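Local atomic coordinates of cytochrome B5 (Hadesarchaea archaeon YNP_N21, PDB entry 6NZX), a protein that probably carries electrons as a small heme protein of the cytochrome b5 family, binding one protoporphyrin IX iron group in its pocket. Residues 21-26 and 36-41. Numbering follows the deposited sequence.
Sequences AYVAYN and FHWKGG. With HEM (protoporphyrin IX containing Fe), chain B.
Val23 meets the indole of Trp38 in the loop 36-41, and Ala21 CB approaches the backbone oxygen of the same residue. Earlier in the loop, His37 faces the heme. Its imidazole lies with one face over the porphyrin rim, with HEM CHA 4.1 Å above the ring plane and offset. His37 CD2 is 3.6 Å from HEM O1D, a propionate oxygen. His37 ND1 shares a hydrogen bond with His44 NE2, which helps fix the rotation of the ring. Replacing His37 by alanine removes the imidazole, which would probably leave His44 NE2 without its mate and this part of the heme rim without its cover.

Trp38 joins the heme to the strand 22-25. With chi1 at -73°, its CG is anti to the carbonyl carbon, and the indole reaches between the two. Val23 CG1 sits over one face of the six-membered ring, 3.6 Å from its centroid and 20° off the normal. This is a CH-pi contact. The ring turns its edge to the porphyrin: Trp38 CZ2 is 3.6 Å from HEM C4C, and HEM CHD lies near the indole plane. His43 also stacks with this ring.

The backbone then turns back. Gly41 N donates to Trp38 O at 2.8 Å, closing a type II turn with Lys39 and Gly40 at its corners. Ala21 CB packs 4.0 Å from that same Trp38 O. No hydrogen bond joins the two segments. A buried aromatic at the first position of a type II turn, linking an outer strand of the sheet to the heme edge, forms one wall of this cytochrome b5-type heme pocket.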
# COMPACT_ATOMS: atom_id res chain seq x y z
N ALA A 21 -1.62 -1.21 7.16
CA ALA A 21 -0.85 -0.59 6.11
C ALA A 21 -1.32 -1.16 4.77
O ALA A 21 -1.19 -2.38 4.49
CB ALA A 21 0.64 -0.79 6.37
N TYR A 22 -1.93 -0.29 3.98
CA TYR A 22 -2.48 -0.63 2.66
C TYR A 22 -1.72 0.21 1.63
O TYR A 22 -1.34 1.33 1.91
CB TYR A 22 -3.94 -0.23 2.52
CG TYR A 22 -4.98 -1.08 3.22
CD1 TYR A 22 -4.64 -2.13 4.04
CD2 TYR A 22 -6.32 -0.75 3.10
CE1 TYR A 22 -5.61 -2.87 4.69
CE2 TYR A 22 -7.31 -1.50 3.73
CZ TYR A 22 -6.94 -2.55 4.55
OH TYR A 22 -7.90 -3.27 5.17
N VAL A 23 -1.51 -0.34 0.44
CA VAL A 23 -0.88 0.40 -0.64
C VAL A 23 -1.71 0.15 -1.89
O VAL A 23 -2.16 -0.96 -2.08
CB VAL A 23 0.59 0.00 -0.86
CG1 VAL A 23 1.45 0.40 0.33
CG2 VAL A 23 0.74 -1.49 -1.14
N ALA A 24 -1.88 1.17 -2.74
CA ALA A 24 -2.61 0.98 -3.99
C ALA A 24 -1.60 0.87 -5.14
O ALA A 24 -0.50 1.45 -5.10
CB ALA A 24 -3.63 2.06 -4.21
N TYR A 25 -1.96 0.04 -6.12
CA TYR A 25 -1.16 -0.12 -7.33
C TYR A 25 -2.10 -0.44 -8.49
O TYR A 25 -2.77 -1.46 -8.45
CB TYR A 25 -0.09 -1.20 -7.18
CG TYR A 25 0.74 -1.35 -8.43
CD1 TYR A 25 0.58 -2.43 -9.29
CD2 TYR A 25 1.62 -0.35 -8.81
CE1 TYR A 25 1.30 -2.53 -10.47
CE2 TYR A 25 2.34 -0.42 -9.99
CZ TYR A 25 2.18 -1.52 -10.82
OH TYR A 25 2.91 -1.60 -11.97
N ASN A 26 -2.15 0.45 -9.49
CA ASN A 26 -2.90 0.21 -10.74
C ASN A 26 -4.37 -0.08 -10.43
O ASN A 26 -4.93 -1.00 -11.04
CB ASN A 26 -2.33 -0.96 -11.55
CG ASN A 26 -1.18 -0.57 -12.44
OD1 ASN A 26 -0.81 0.61 -12.49
ND2 ASN A 26 -0.59 -1.54 -13.12
N PHE A 36 7.33 -6.71 7.12
CA PHE A 36 8.27 -5.89 7.89
C PHE A 36 8.82 -4.74 7.02
O PHE A 36 9.30 -3.75 7.56
CB PHE A 36 9.40 -6.71 8.50
CG PHE A 36 10.06 -5.94 9.62
CD1 PHE A 36 9.45 -5.84 10.86
CD2 PHE A 36 11.22 -5.22 9.39
CE1 PHE A 36 10.03 -5.08 11.87
CE2 PHE A 36 11.79 -4.46 10.39
CZ PHE A 36 11.19 -4.39 11.63
N HIS A 37 8.72 -4.86 5.70
CA HIS A 37 9.08 -3.78 4.78
C HIS A 37 8.13 -2.58 4.92
O HIS A 37 8.47 -1.49 4.50
CB HIS A 37 9.10 -4.29 3.33
CG HIS A 37 10.15 -5.34 3.14
ND1 HIS A 37 11.41 -5.04 2.66
CD2 HIS A 37 10.15 -6.66 3.41
CE1 HIS A 37 12.14 -6.13 2.63
NE2 HIS A 37 11.38 -7.15 3.07
N TRP A 38 6.93 -2.80 5.46
CA TRP A 38 5.91 -1.76 5.53
C TRP A 38 5.45 -1.45 6.96
O TRP A 38 4.55 -0.63 7.11
CB TRP A 38 4.70 -2.17 4.68
CG TRP A 38 4.98 -2.07 3.22
CD1 TRP A 38 5.43 -3.06 2.39
CD2 TRP A 38 4.88 -0.88 2.42
NE1 TRP A 38 5.56 -2.58 1.12
CE2 TRP A 38 5.24 -1.25 1.11
CE3 TRP A 38 4.47 0.43 2.68
CZ2 TRP A 38 5.22 -0.33 0.07
CZ3 TRP A 38 4.47 1.34 1.65
CH2 TRP A 38 4.85 0.96 0.36
N LYS A 39 6.04 -2.08 7.98
CA LYS A 39 5.59 -1.81 9.36
C LYS A 39 5.93 -0.35 9.70
O LYS A 39 6.89 0.20 9.20
CB LYS A 39 6.20 -2.82 10.35
CG LYS A 39 5.66 -4.25 10.24
CD LYS A 39 4.15 -4.39 10.02
CE LYS A 39 3.28 -3.74 11.08
NZ LYS A 39 2.96 -4.66 12.20
N GLY A 40 5.06 0.29 10.50
CA GLY A 40 5.13 1.73 10.74
C GLY A 40 4.58 2.53 9.55
O GLY A 40 4.43 3.75 9.63
N GLY A 41 4.29 1.83 8.44
CA GLY A 41 3.75 2.45 7.23
C GLY A 41 4.79 3.21 6.41
O GLY A 41 4.43 4.03 5.56
CHA HEM B . 9.91 -5.28 -1.17
CHB HEM B . 12.74 -1.28 -1.77
CHC HEM B . 8.87 1.09 -3.63
CHD HEM B . 6.06 -2.78 -2.70
C1A HEM B . 11.06 -4.38 -1.23
C2A HEM B . 12.38 -4.86 -0.79
C3A HEM B . 13.21 -3.64 -0.98
C4A HEM B . 12.32 -2.67 -1.48
CMA HEM B . 14.68 -3.53 -0.69
CAA HEM B . 12.74 -6.26 -0.30
CBA HEM B . 12.90 -7.22 -1.51
CGA HEM B . 12.10 -8.52 -1.39
O1A HEM B . 11.63 -9.04 -2.44
O2A HEM B . 11.92 -9.08 -0.27
C1B HEM B . 11.91 -0.19 -2.31
C2B HEM B . 12.43 1.08 -2.62
C3B HEM B . 11.28 1.81 -3.20
C4B HEM B . 10.23 0.79 -3.15
CMB HEM B . 13.82 1.63 -2.42
CAB HEM B . 11.09 3.26 -3.67
CBB HEM B . 11.79 3.58 -4.97
C1C HEM B . 7.71 0.21 -3.59
C2C HEM B . 6.49 0.68 -4.03
C3C HEM B . 5.59 -0.46 -3.73
C4C HEM B . 6.50 -1.47 -3.15
CMC HEM B . 6.25 2.04 -4.61
CAC HEM B . 4.15 -0.70 -3.99
CBC HEM B . 3.42 0.08 -4.77
C1D HEM B . 6.89 -3.86 -2.15
C2D HEM B . 6.34 -5.08 -1.79
C3D HEM B . 7.49 -5.86 -1.34
C4D HEM B . 8.54 -4.95 -1.50
CMD HEM B . 4.91 -5.53 -1.88
CAD HEM B . 7.51 -7.30 -0.82
CBD HEM B . 7.28 -7.23 0.70
CGD HEM B . 7.40 -8.58 1.38
O1D HEM B . 7.25 -8.64 2.62
O2D HEM B . 7.64 -9.60 0.70
NA HEM B . 11.04 -3.10 -1.60
NB HEM B . 10.61 -0.38 -2.63
NC HEM B . 7.76 -1.01 -3.07
ND HEM B . 8.21 -3.74 -1.99
FE HEM B . 9.40 -2.05 -2.34